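Local coordinates for ornithine carbamoyltransferase (Giardia intestinalis, PDB 3GRF), which probably catalyses carbamoyl transfer from carbamoyl phosphate to ornithine, giving citrulline, or the reverse step in arginine breakdown, at residues Leu178-Ala183 and Ile206-Glu211; Gly186-Val191 and Ser221-His226; Val235-Thr240 and Ile278-Leu283; Val265-Met270 and Ala293-Gly298. All blocks are in the same frame, centred on the assembly; numbering follows the deposited sequence.

Contact 1 of 4, residues Leu178-Ala183 and Ile206-Glu211; sequences LMRGCA and IDECEE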
loop_
_atom_site.group_PDB
_atom_site.type_symbol
_atom_site.label_atom_id
_atom_site.label_comp_id
_atom_site.label_asym_id
_atom_site.label_seq_id
_atom_site.Cartn_x
_atom_site.Cartn_y
_atom_site.Cartn_z
ATOM N N LEU A 178 -19.840 0.364 23.204
ATOM C CA LEU A 178 -20.206 -0.927 23.883
ATOM C C LEU A 178 -21.610 -0.766 24.485
ATOM O O LEU A 178 -22.443 -1.667 24.345
ATOM C CB LEU A 178 -19.189 -1.272 24.994
ATOM C CG LEU A 178 -18.237 -2.483 24.869
ATOM C CD1 LEU A 178 -18.402 -3.201 23.527
ATOM C CD2 LEU A 178 -16.782 -2.039 25.047
ATOM N N MET A 179 -21.852 0.360 25.154
ATOM C CA MET A 179 -23.175 0.639 25.708
ATOM C C MET A 179 -24.231 0.582 24.613
ATOM O O MET A 179 -25.292 -0.038 24.805
ATOM C CB MET A 179 -23.193 2.016 26.363
ATOM C CG MET A 179 -22.306 2.132 27.637
ATOM S SD MET A 179 -21.983 3.877 28.050
ATOM C CE MET A 179 -23.622 4.471 28.428
ATOM N N ARG A 180 -23.957 1.221 23.471
ATOM C CA ARG A 180 -24.874 1.148 22.308
ATOM C C ARG A 180 -25.085 -0.286 21.795
ATOM O O ARG A 180 -26.209 -0.642 21.435
ATOM C CB ARG A 180 -24.417 2.049 21.145
ATOM C CG ARG A 180 -24.429 3.598 21.394
ATOM C CD ARG A 180 -23.636 4.324 20.291
ATOM N NE ARG A 180 -23.227 5.711 20.672
ATOM C CZ ARG A 180 -21.994 6.211 20.546
ATOM N NH1 ARG A 180 -21.006 5.460 20.085
ATOM N NH2 ARG A 180 -21.725 7.465 20.910
ATOM N N GLY A 181 -24.008 -1.082 21.687
ATOM C CA GLY A 181 -24.132 -2.473 21.199
ATOM C C GLY A 181 -25.020 -3.282 22.139
ATOM O O GLY A 181 -25.920 -3.986 21.700
ATOM N N CYS A 182 -24.773 -3.155 23.440
ATOM C CA CYS A 182 -25.547 -3.823 24.470
ATOM C C CYS A 182 -27.013 -3.392 24.364
ATOM O O CYS A 182 -27.892 -4.211 24.397
ATOM C CB CYS A 182 -25.070 -3.421 25.869
ATOM S SG CYS A 182 -23.599 -4.148 26.534
ATOM N N ALA A 183 -27.281 -2.097 24.328
ATOM C CA ALA A 183 -28.663 -1.631 24.247
ATOM C C ALA A 183 -29.382 -2.273 23.063
ATOM O O ALA A 183 -30.521 -2.689 23.191
ATOM C CB ALA A 183 -28.669 -0.171 24.077
ATOM N N ILE A 206 -25.939 7.804 27.400
ATOM C CA ILE A 206 -26.928 7.099 28.229
ATOM C C ILE A 206 -28.340 7.262 27.635
ATOM O O ILE A 206 -29.040 6.254 27.386
ATOM C CB ILE A 206 -26.888 7.594 29.689
ATOM C CG1 ILE A 206 -25.468 7.523 30.245
ATOM C CG2 ILE A 206 -27.809 6.764 30.569
ATOM C CD1 ILE A 206 -25.250 8.416 31.529
ATOM N N ASP A 207 -28.732 8.502 27.330
ATOM C CA ASP A 207 -30.041 8.788 26.692
ATOM C C ASP A 207 -30.269 8.056 25.365
ATOM O O ASP A 207 -31.327 7.446 25.153
ATOM C CB ASP A 207 -30.222 10.291 26.432
ATOM C CG ASP A 207 -30.335 11.108 27.714
ATOM O OD1 ASP A 207 -30.378 10.517 28.822
ATOM O OD2 ASP A 207 -30.387 12.349 27.608
ATOM N N GLU A 208 -29.293 8.128 24.463
ATOM C CA GLU A 208 -29.370 7.327 23.226
ATOM C C GLU A 208 -29.639 5.870 23.517
ATOM O O GLU A 208 -30.460 5.216 22.841
ATOM C CB GLU A 208 -28.086 7.440 22.396
ATOM C CG GLU A 208 -28.053 6.458 21.203
ATOM C CD GLU A 208 -26.928 6.737 20.224
ATOM O OE1 GLU A 208 -25.816 7.072 20.687
ATOM O OE2 GLU A 208 -27.154 6.607 18.999
ATOM N N CYS A 209 -28.915 5.328 24.486
ATOM C CA CYS A 209 -29.075 3.903 24.773
ATOM C C CYS A 209 -30.436 3.569 25.336
ATOM O O CYS A 209 -31.034 2.533 24.983
ATOM C CB CYS A 209 -27.990 3.376 25.704
ATOM S SG CYS A 209 -26.393 3.419 24.972
ATOM N N GLU A 210 -30.938 4.415 26.225
ATOM C CA GLU A 210 -32.214 4.101 26.859
ATOM C C GLU A 210 -33.361 4.267 25.844
ATOM O O GLU A 210 -34.307 3.486 25.821
ATOM C CB GLU A 210 -32.363 4.882 28.164
ATOM C CG GLU A 210 -31.273 4.403 29.158
ATOM C CD GLU A 210 -31.429 4.926 30.575
ATOM O OE1 GLU A 210 -31.782 6.115 30.758
ATOM O OE2 GLU A 210 -31.161 4.142 31.513
ATOM N N GLU A 211 -33.208 5.225 24.937
ATOM C CA GLU A 211 -34.074 5.338 23.778
ATOM C C GLU A 211 -33.999 4.186 22.779
ATOM O O GLU A 211 -35.040 3.809 22.216
ATOM C CB GLU A 211 -33.815 6.641 23.040
ATOM C CG GLU A 211 -34.672 6.796 21.793
ATOM C CD GLU A 211 -34.257 7.966 20.944
ATOM O OE1 GLU A 211 -34.748 8.047 19.790
ATOM O OE2 GLU A 211 -33.437 8.796 21.424
#
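Arg-180 and Glu-208 make the polar link between the two helices. NE of Arg-180 donates to OE1 of Glu-208 over 2.9 Å, and the pair is also a salt bridge. The bond is bent. The carboxylate is met from above its plane, and the guanidinium and carboxylate planes stand 67° apart. This is therefore a one-point bridge, not a two-pronged one. Glu-208 swings its CG anti to the backbone N (chi1 172°) and stays extended, which carries OE1 across to the arginine. Both charged groups have further partners. NH1 of Arg-180 pairs with Asp-177 and with the carbonyl of Phe-132, whose ring also takes a cation-pi contact from the arginine. OE2 of Glu-208 is bonded to Ser-14.

The apolar part centres on Cys-209. Its SG lies against the backbone of 178-183, 3.6 Å from C of Met-179, and CB of Met-179 is 3.8 Å from the same sulfur. CB of Ala-183 touches CB of Cys-209 at 4.0 Å, one helical turn further on. Small side chains here let the backbones come close, with CA atoms of Ala-183 and Cys-209 5.6 Å apart. At the other end Met-179 bends at chi3 and brings CE to 4.0 Å from CG1 of Ile-206.

The axes of 178-183 and 206-211 run almost parallel (11°) and approach to 9.0 Å. Met-179 and Cys-209 also touch Ile-222 of strand 221-225. Such near-parallel helices packed side by side on one face of a parallel sheet are typical of a Rossmann-like alpha/beta domain, here the Asp/Orn-binding one.

Contact 2 of 4, residues Gly186-Val191 and Ser221-His226; sequences GMECHV and SIKIFH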
loop_
_atom_site.group_PDB
_atom_site.type_symbol
_atom_site.label_atom_id
_atom_site.label_comp_id
_atom_site.label_asym_id
_atom_site.label_seq_id
_atom_site.Cartn_x
_atom_site.Cartn_y
_atom_site.Cartn_z
ATOM N N GLY A 186 -29.838 -5.976 23.670
ATOM C CA GLY A 186 -30.736 -6.273 24.777
ATOM C C GLY A 186 -30.000 -6.895 25.938
ATOM O O GLY A 186 -30.542 -7.742 26.665
ATOM N N MET A 187 -28.764 -6.439 26.142
ATOM C CA MET A 187 -27.938 -6.913 27.234
ATOM C C MET A 187 -28.015 -5.988 28.423
ATOM O O MET A 187 -28.187 -4.761 28.302
ATOM C CB MET A 187 -26.469 -7.050 26.765
ATOM C CG MET A 187 -26.277 -8.124 25.721
ATOM S SD MET A 187 -24.816 -8.039 24.692
ATOM C CE MET A 187 -23.619 -8.617 25.919
ATOM N N GLU A 188 -27.869 -6.598 29.588
ATOM C CA GLU A 188 -27.595 -5.861 30.804
ATOM C C GLU A 188 -26.141 -5.359 30.723
ATOM O O GLU A 188 -25.190 -6.133 30.619
ATOM C CB GLU A 188 -27.839 -6.761 32.010
ATOM C CG GLU A 188 -27.453 -6.137 33.297
ATOM C CD GLU A 188 -28.615 -5.985 34.234
ATOM O OE1 GLU A 188 -29.729 -5.674 33.732
ATOM O OE2 GLU A 188 -28.410 -6.156 35.465
ATOM N N CYS A 189 -25.978 -4.052 30.672
ATOM C CA CYS A 189 -24.626 -3.498 30.546
ATOM C C CYS A 189 -24.367 -2.753 31.867
ATOM O O CYS A 189 -25.161 -1.916 32.255
ATOM C CB CYS A 189 -24.566 -2.568 29.328
ATOM S SG CYS A 189 -23.215 -2.774 28.056
ATOM N N HIS A 190 -23.272 -3.048 32.564
ATOM C CA HIS A 190 -22.907 -2.287 33.797
ATOM C C HIS A 190 -21.672 -1.451 33.466
ATOM O O HIS A 190 -20.669 -1.988 33.000
ATOM C CB HIS A 190 -22.499 -3.219 34.946
ATOM C CG HIS A 190 -23.587 -4.094 35.473
ATOM N ND1 HIS A 190 -24.840 -4.188 34.894
ATOM C CD2 HIS A 190 -23.606 -4.915 36.550
ATOM C CE1 HIS A 190 -25.570 -5.047 35.586
ATOM N NE2 HIS A 190 -24.842 -5.504 36.593
ATOM N N VAL A 191 -21.717 -0.150 33.718
ATOM C CA VAL A 191 -20.542 0.668 33.481
ATOM C C VAL A 191 -19.890 1.012 34.796
ATOM O O VAL A 191 -20.503 1.672 35.650
ATOM C CB VAL A 191 -20.863 1.931 32.688
ATOM C CG1 VAL A 191 -19.591 2.728 32.478
ATOM C CG2 VAL A 191 -21.548 1.568 31.335
ATOM N N SER A 221 -30.402 -3.142 29.317
ATOM C CA SER A 221 -30.412 -2.120 30.366
ATOM C C SER A 221 -29.025 -1.589 30.514
ATOM O O SER A 221 -28.084 -2.290 30.187
ATOM C CB SER A 221 -30.889 -2.696 31.693
ATOM O OG SER A 221 -29.938 -3.586 32.209
ATOM N N ILE A 222 -28.935 -0.353 31.011
ATOM C CA ILE A 222 -27.688 0.365 31.287
ATOM C C ILE A 222 -27.664 0.704 32.774
ATOM O O ILE A 222 -28.588 1.365 33.261
ATOM C CB ILE A 222 -27.611 1.773 30.528
ATOM C CG1 ILE A 222 -27.634 1.651 29.000
ATOM C CG2 ILE A 222 -26.364 2.581 30.968
ATOM C CD1 ILE A 222 -26.453 0.906 28.385
ATOM N N LYS A 223 -26.598 0.302 33.482
ATOM C CA LYS A 223 -26.460 0.632 34.916
ATOM C C LYS A 223 -25.080 1.190 35.190
ATOM O O LYS A 223 -24.092 0.675 34.687
ATOM C CB LYS A 223 -26.706 -0.599 35.806
ATOM C CG LYS A 223 -27.839 -1.521 35.283
ATOM C CD LYS A 223 -28.208 -2.639 36.260
ATOM C CE LYS A 223 -29.669 -3.092 36.060
ATOM N NZ LYS A 223 -30.159 -3.929 37.188
ATOM N N ILE A 224 -25.001 2.255 35.973
ATOM C CA ILE A 224 -23.692 2.849 36.246
ATOM C C ILE A 224 -23.294 2.566 37.688
ATOM O O ILE A 224 -24.001 2.951 38.626
ATOM C CB ILE A 224 -23.689 4.346 35.921
ATOM C CG1 ILE A 224 -23.812 4.518 34.398
ATOM C CG2 ILE A 224 -22.386 5.026 36.400
ATOM C CD1 ILE A 224 -24.375 5.841 33.981
ATOM N N PHE A 225 -22.194 1.838 37.851
ATOM C CA PHE A 225 -21.677 1.501 39.167
ATOM C C PHE A 225 -20.442 2.341 39.452
ATOM O O PHE A 225 -19.705 2.677 38.530
ATOM C CB PHE A 225 -21.327 0.017 39.231
ATOM C CG PHE A 225 -22.514 -0.881 39.343
ATOM C CD1 PHE A 225 -23.276 -1.182 38.225
ATOM C CD2 PHE A 225 -22.856 -1.443 40.564
ATOM C CE1 PHE A 225 -24.379 -2.050 38.315
ATOM C CE2 PHE A 225 -23.947 -2.308 40.662
ATOM C CZ PHE A 225 -24.704 -2.614 39.520
ATOM N N HIS A 226 -20.226 2.688 40.723
ATOM C CA HIS A 226 -18.984 3.367 41.111
ATOM C C HIS A 226 -18.072 2.520 42.013
ATOM O O HIS A 226 -17.242 3.046 42.748
ATOM C CB HIS A 226 -19.283 4.781 41.660
ATOM C CG HIS A 226 -19.858 5.703 40.621
ATOM N ND1 HIS A 226 -20.931 6.532 40.864
ATOM C CD2 HIS A 226 -19.526 5.892 39.323
ATOM C CE1 HIS A 226 -21.216 7.209 39.765
ATOM N NE2 HIS A 226 -20.381 6.830 38.814
#
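Glu-188 puts CG anti to its own N (chi1 174°) and then bends at chi2, which turns its carboxylate over Ser-221 and Lys-223. The OG of Ser-221 sits between the backbone N and the carbonyl carbon and donates to OE1 of Glu-188 at 2.6 Å. It meets the carboxylate from above its plane, not within it. Lys-223 stretches out beyond CG along the same face. Its NZ reaches OE2 of Glu-188 at 3.3 Å, a weak hydrogen bond within a salt bridge. Of these two bonds to the carboxylate, the one at OE1 is the firm one.

Next along this face, the ring of His-190 lies side by side with the Lys-223 chain, pointing the same way. Phe-225 takes one face of the imidazole. The rings form an offset stack, centroids 4.8 Å apart and planes at 27°, and CE1 of Phe-225 sits over the imidazole face, offset toward the rim.

The backbones are parallel neighbours in the five-stranded sheet, where 221-225 is an edge strand within the chain. Helix 203-216 connects them in a beta-alpha-beta unit. Five N-H...O bonds run from Met-187 to Phe-225. The one from N of Val-191 to O of Lys-223 is 2.7 Å long and nearly straight, 169° at the hydrogen.

On the other face CD1 of Ile-222 touches CB of Cys-189 at 4.1 Å, and Val-191 packs beside Ile-224. Cys-189 is disulfide-bonded to Cys-182 of helix 173-185. That helix ends in a Schellman motif with Gly-186, at positive phi, as its C-prime residue.

Contact 3 of 4, residues Val235-Thr240 and Ile278-Leu283; sequences VDVVYT and IFMNCL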
loop_
_atom_site.group_PDB
_atom_site.type_symbol
_atom_site.label_atom_id
_atom_site.label_comp_id
_atom_site.label_asym_id
_atom_site.label_seq_id
_atom_site.Cartn_x
_atom_site.Cartn_y
_atom_site.Cartn_z
ATOM N N VAL A 235 -21.295 -10.989 36.654
ATOM C CA VAL A 235 -21.292 -10.637 35.227
ATOM C C VAL A 235 -20.621 -11.739 34.389
ATOM O O VAL A 235 -19.853 -12.541 34.916
ATOM C CB VAL A 235 -20.701 -9.215 34.933
ATOM C CG1 VAL A 235 -21.476 -8.115 35.684
ATOM C CG2 VAL A 235 -19.228 -9.160 35.265
ATOM N N ASP A 236 -20.929 -11.797 33.099
ATOM C CA ASP A 236 -20.412 -12.864 32.230
ATOM C C ASP A 236 -19.244 -12.403 31.358
ATOM O O ASP A 236 -18.530 -13.217 30.776
ATOM C CB ASP A 236 -21.530 -13.411 31.344
ATOM C CG ASP A 236 -22.706 -13.920 32.139
ATOM O OD1 ASP A 236 -23.798 -13.330 32.017
ATOM O OD2 ASP A 236 -22.538 -14.910 32.876
ATOM N N VAL A 237 -19.069 -11.086 31.241
ATOM C CA VAL A 237 -18.007 -10.491 30.426
ATOM C C VAL A 237 -17.495 -9.330 31.248
ATOM O O VAL A 237 -18.298 -8.534 31.745
ATOM C CB VAL A 237 -18.490 -9.897 29.076
ATOM C CG1 VAL A 237 -17.263 -9.303 28.279
ATOM C CG2 VAL A 237 -19.230 -10.953 28.257
ATOM N N VAL A 238 -16.172 -9.255 31.382
ATOM C CA VAL A 238 -15.550 -8.070 31.945
ATOM C C VAL A 238 -14.593 -7.443 30.939
ATOM O O VAL A 238 -13.613 -8.054 30.510
ATOM C CB VAL A 238 -14.779 -8.383 33.226
ATOM C CG1 VAL A 238 -14.127 -7.078 33.796
ATOM C CG2 VAL A 238 -15.698 -9.043 34.265
ATOM N N TYR A 239 -14.847 -6.189 30.593
ATOM C CA TYR A 239 -14.158 -5.623 29.467
ATOM C C TYR A 239 -13.518 -4.380 30.026
ATOM O O TYR A 239 -14.131 -3.682 30.824
ATOM C CB TYR A 239 -15.205 -5.319 28.386
ATOM C CG TYR A 239 -14.727 -4.906 27.009
ATOM C CD1 TYR A 239 -13.931 -3.780 26.814
ATOM C CD2 TYR A 239 -15.138 -5.597 25.914
ATOM C CE1 TYR A 239 -13.542 -3.376 25.552
ATOM C CE2 TYR A 239 -14.793 -5.204 24.666
ATOM C CZ TYR A 239 -13.963 -4.112 24.488
ATOM O OH TYR A 239 -13.621 -3.738 23.227
ATOM N N THR A 240 -12.269 -4.142 29.649
ATOM C CA THR A 240 -11.599 -2.895 30.004
ATOM C C THR A 240 -10.725 -2.416 28.867
ATOM O O THR A 240 -10.539 -3.122 27.873
ATOM C CB THR A 240 -10.814 -3.028 31.325
ATOM O OG1 THR A 240 -10.399 -1.719 31.747
ATOM C CG2 THR A 240 -9.637 -3.968 31.182
ATOM N N ILE A 278 -15.846 -14.309 30.800
ATOM C CA ILE A 278 -14.670 -14.154 29.983
ATOM C C ILE A 278 -14.181 -12.731 30.211
ATOM O O ILE A 278 -14.942 -11.896 30.665
ATOM C CB ILE A 278 -14.912 -14.484 28.480
ATOM C CG1 ILE A 278 -15.839 -13.471 27.819
ATOM C CG2 ILE A 278 -15.439 -15.947 28.282
ATOM C CD1 ILE A 278 -16.050 -13.731 26.309
ATOM N N PHE A 279 -12.922 -12.481 29.901
ATOM C CA PHE A 279 -12.307 -11.153 30.030
ATOM C C PHE A 279 -11.900 -10.653 28.594
ATOM O O PHE A 279 -11.339 -11.419 27.791
ATOM C CB PHE A 279 -11.083 -11.218 30.960
ATOM C CG PHE A 279 -10.261 -10.011 30.887
ATOM C CD1 PHE A 279 -10.648 -8.869 31.616
ATOM C CD2 PHE A 279 -9.164 -9.954 30.034
ATOM C CE1 PHE A 279 -9.913 -7.669 31.488
ATOM C CE2 PHE A 279 -8.404 -8.757 29.902
ATOM C CZ PHE A 279 -8.789 -7.625 30.614
ATOM N N MET A 280 -12.226 -9.387 28.280
ATOM C CA MET A 280 -11.981 -8.760 26.991
ATOM C C MET A 280 -11.260 -7.420 27.176
ATOM O O MET A 280 -11.451 -6.778 28.204
ATOM C CB MET A 280 -13.324 -8.498 26.327
ATOM C CG MET A 280 -14.051 -9.775 26.030
ATOM S SD MET A 280 -15.584 -9.579 25.081
ATOM C CE MET A 280 -15.007 -9.370 23.394
ATOM N N ASN A 281 -10.462 -7.011 26.186
ATOM C CA ASN A 281 -9.787 -5.678 26.134
ATOM C C ASN A 281 -9.464 -5.488 24.644
ATOM O O ASN A 281 -8.783 -6.347 24.007
ATOM C CB ASN A 281 -8.494 -5.709 27.023
ATOM C CG ASN A 281 -7.672 -4.389 27.024
ATOM O OD1 ASN A 281 -6.962 -4.110 27.980
ATOM N ND2 ASN A 281 -7.760 -3.603 25.969
ATOM N N CYS A 282 -9.961 -4.402 24.053
ATOM C CA CYS A 282 -9.809 -4.199 22.614
ATOM C C CYS A 282 -8.350 -3.989 22.192
ATOM O O CYS A 282 -8.033 -4.088 21.004
ATOM C CB CYS A 282 -10.706 -3.050 22.158
ATOM S SG CYS A 282 -10.478 -1.491 23.066
ATOM N N LEU A 283 -7.473 -3.714 23.162
ATOM C CA LEU A 283 -6.026 -3.457 22.927
ATOM C C LEU A 283 -5.740 -2.041 22.386
ATOM O O LEU A 283 -6.633 -1.394 21.873
ATOM C CB LEU A 283 -5.354 -4.537 22.051
ATOM C CG LEU A 283 -5.444 -6.004 22.514
ATOM C CD1 LEU A 283 -4.847 -6.994 21.493
ATOM C CD2 LEU A 283 -4.828 -6.187 23.916
#
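Strands 237-240 and 278-281 are parallel neighbours in the five-stranded sheet of the Asp/Orn-binding domain, and 278-281 is an edge strand within the chain. Four backbone bonds join them. N of Ile-278 donates to O of Asp-236, N of Val-238 to O of Ile-278, N of Met-280 to O of Val-238, and N of Thr-240 to O of Met-280.

Tyr-239 and Met-280 carry one face. CG of Tyr-239 is anti to its N (chi1 -171°), which lays one face of the ring over the backbone of Met-280, with CD2 of the tyrosine 3.4 Å from CB of Met-280. SD of Met-280 is 5.3 Å from the ring centroid in an oblique Met-aromatic contact. The same sulfur is 3.6 Å from CG1 of Val-237. OH of Tyr-239 comes to 3.2 Å from CB of Cys-282 and is hydrogen-bonded to Asp-141.

On the other face CG2 of Thr-240 meets the edge of the Phe-279 ring, 3.7 Å from CE1. OG1 of Thr-240 is bonded to the carbonyl of Cys-167.

Strand 164-167 flanks strand 237-240. Helices 135-151 and 173-185 pack against the Tyr-239 face. Helix 303-322 reaches Phe-279 through Cys-303, and Tyr-239 and Met-280 through Glu-306.

Contact 4 of 4, residues Val265-Met270 and Ala293-Gly298; sequences VDDAVM and ASVIDG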
loop_
_atom_site.group_PDB
_atom_site.type_symbol
_atom_site.label_atom_id
_atom_site.label_comp_id
_atom_site.label_asym_id
_atom_site.label_seq_id
_atom_site.Cartn_x
_atom_site.Cartn_y
_atom_site.Cartn_z
ATOM N N VAL A 265 -8.910 -4.055 36.549
ATOM C CA VAL A 265 -9.455 -5.415 36.609
ATOM C C VAL A 265 -8.376 -6.389 37.134
ATOM O O VAL A 265 -7.465 -6.753 36.413
ATOM C CB VAL A 265 -10.125 -5.901 35.270
ATOM C CG1 VAL A 265 -10.685 -7.253 35.446
ATOM C CG2 VAL A 265 -11.245 -4.943 34.803
ATOM N N ASP A 266 -8.478 -6.766 38.410
ATOM C CA ASP A 266 -7.561 -7.746 39.036
ATOM C C ASP A 266 -8.234 -9.106 39.349
ATOM O O ASP A 266 -9.365 -9.378 38.904
ATOM C CB ASP A 266 -6.882 -7.126 40.292
ATOM C CG ASP A 266 -7.889 -6.715 41.391
ATOM O OD1 ASP A 266 -7.475 -6.056 42.329
ATOM O OD2 ASP A 266 -9.089 -7.049 41.357
ATOM N N ASP A 267 -7.547 -9.958 40.111
ATOM C CA ASP A 267 -8.034 -11.310 40.403
ATOM C C ASP A 267 -9.295 -11.226 41.286
ATOM O O ASP A 267 -10.214 -12.039 41.135
ATOM C CB ASP A 267 -6.956 -12.145 41.121
ATOM C CG ASP A 267 -5.818 -12.648 40.198
ATOM O OD1 ASP A 267 -5.898 -12.597 38.959
ATOM O OD2 ASP A 267 -4.812 -13.153 40.744
ATOM N N ALA A 268 -9.337 -10.259 42.215
ATOM C CA ALA A 268 -10.498 -10.116 43.112
ATOM C C ALA A 268 -11.710 -9.621 42.344
ATOM O O ALA A 268 -12.851 -9.945 42.682
ATOM C CB ALA A 268 -10.199 -9.132 44.242
ATOM N N VAL A 269 -11.464 -8.816 41.323
ATOM C CA VAL A 269 -12.543 -8.371 40.448
ATOM C C VAL A 269 -13.088 -9.588 39.686
ATOM O O VAL A 269 -14.288 -9.828 39.706
ATOM C CB VAL A 269 -12.111 -7.179 39.498
ATOM C CG1 VAL A 269 -13.098 -6.983 38.368
ATOM C CG2 VAL A 269 -12.018 -5.860 40.271
ATOM N N MET A 270 -12.214 -10.358 39.028
ATOM C CA MET A 270 -12.648 -11.527 38.246
ATOM C C MET A 270 -13.281 -12.646 39.103
ATOM O O MET A 270 -14.196 -13.355 38.638
ATOM C CB MET A 270 -11.510 -12.082 37.374
ATOM C CG MET A 270 -11.010 -11.103 36.306
ATOM S SD MET A 270 -12.287 -10.616 35.089
ATOM C CE MET A 270 -12.317 -12.151 34.055
ATOM N N ALA A 293 -1.513 -8.547 34.804
ATOM C CA ALA A 293 -0.993 -9.482 33.842
ATOM C C ALA A 293 -1.649 -10.857 34.069
ATOM O O ALA A 293 -1.964 -11.566 33.115
ATOM C CB ALA A 293 0.563 -9.542 33.925
ATOM N N SER A 294 -1.955 -11.183 35.322
ATOM C CA SER A 294 -2.655 -12.428 35.667
ATOM C C SER A 294 -4.060 -12.564 35.061
ATOM O O SER A 294 -4.544 -13.667 34.896
ATOM C CB SER A 294 -2.776 -12.595 37.173
ATOM O OG SER A 294 -3.769 -11.735 37.686
ATOM N N VAL A 295 -4.719 -11.451 34.758
ATOM C CA VAL A 295 -6.078 -11.497 34.158
ATOM C C VAL A 295 -5.900 -11.637 32.655
ATOM O O VAL A 295 -6.416 -12.562 32.048
ATOM C CB VAL A 295 -6.944 -10.259 34.541
ATOM C CG1 VAL A 295 -8.299 -10.257 33.815
ATOM C CG2 VAL A 295 -7.154 -10.205 36.089
ATOM N N ILE A 296 -5.142 -10.735 32.058
ATOM C CA ILE A 296 -4.981 -10.793 30.599
ATOM C C ILE A 296 -4.273 -12.030 30.094
ATOM O O ILE A 296 -4.547 -12.488 28.983
ATOM C CB ILE A 296 -4.354 -9.493 29.991
ATOM C CG1 ILE A 296 -4.279 -9.572 28.445
ATOM C CG2 ILE A 296 -3.000 -9.143 30.658
ATOM C CD1 ILE A 296 -4.396 -8.223 27.720
ATOM N N ASP A 297 -3.372 -12.571 30.908
ATOM C CA ASP A 297 -2.617 -13.767 30.528
ATOM C C ASP A 297 -3.201 -14.986 31.224
ATOM O O ASP A 297 -2.729 -16.112 31.046
ATOM C CB ASP A 297 -1.133 -13.604 30.867
ATOM C CG ASP A 297 -0.501 -12.411 30.172
ATOM O OD1 ASP A 297 -0.844 -12.085 29.007
ATOM O OD2 ASP A 297 0.352 -11.776 30.798
ATOM N N GLY A 298 -4.268 -14.772 31.979
ATOM C CA GLY A 298 -4.875 -15.843 32.722
ATOM C C GLY A 298 -5.914 -16.474 31.823
ATOM O O GLY A 298 -6.042 -16.093 30.651
#
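Val-295 lays its two methyl groups over the start of helix 267-270 and the residues leading into it. CG2 is 3.5 Å from O of Val-265 and 3.6 Å from C of Asp-266, so it rests on backbone. CG1 turns to side chains. It is 3.8 Å from CG of Met-270 and 4.2 Å from CG1 of Val-265, and the two valine side chains cross at about a right angle. With CG1 anti to the backbone N (chi1 175°) and CG2 beside that N, one methyl faces the side chains of Met-270 and Val-265 and the other the backbone of Val-265 and Asp-266. Met-270 is bent at chi2 and chi3, which folds its chain back.

These are two short helices of the Asp/Orn-binding domain. They lie next to edge strand 278-281 of the Rossmann-like parallel sheet, with one before it and the other after it in the chain. Phe-279 of that strand touches Val-265, Met-270 and Val-295. The apolar side of the contact therefore faces the sheet. Val-265 is further tied by backbone bonds to Glu-290 and Thr-292.

The polar bond lies on the outer side, between Ser-294 and Asp-267, both exposed. OG of Ser-294 donates to OD1 of Asp-267 at 2.6 Å, from 41° above the carboxylate plane. The same hydroxyl is also bonded to Thr-292.

Helix 267-270 has its own N-cap. Asp-266 takes the N-H of Val-269 on OD2, 3.0 Å from that N, nearly along the C-O axis of the acceptor, with 148° at the hydrogen. The first bond of the Asp-266 side chain points away from 293-298.

In the fold
All four contacts lie in the Asp/Orn-binding domain. Contacts 2 and 3 belong to the same five-stranded parallel sheet, with strand 164-167 between their strand pairs. Their centres are about 14 Å apart. Contact 1 packs two helices against the contact 2 end, centres about 9 Å apart, and the Cys-182 to Cys-189 disulfide ties the two together. The centres of contacts 3 and 4 are about 10 Å apart, and Val-238 touches Val-265 and Met-270. Contacts 1 and 4, with centres about 27 Å apart, do not touch. Along the chain, contacts 1 and 2 interlace, then 3 and 4 interlace. Helix 173-185 spans both halves of the sheet, since its Leu-178 packs on Tyr-239 of contact 3.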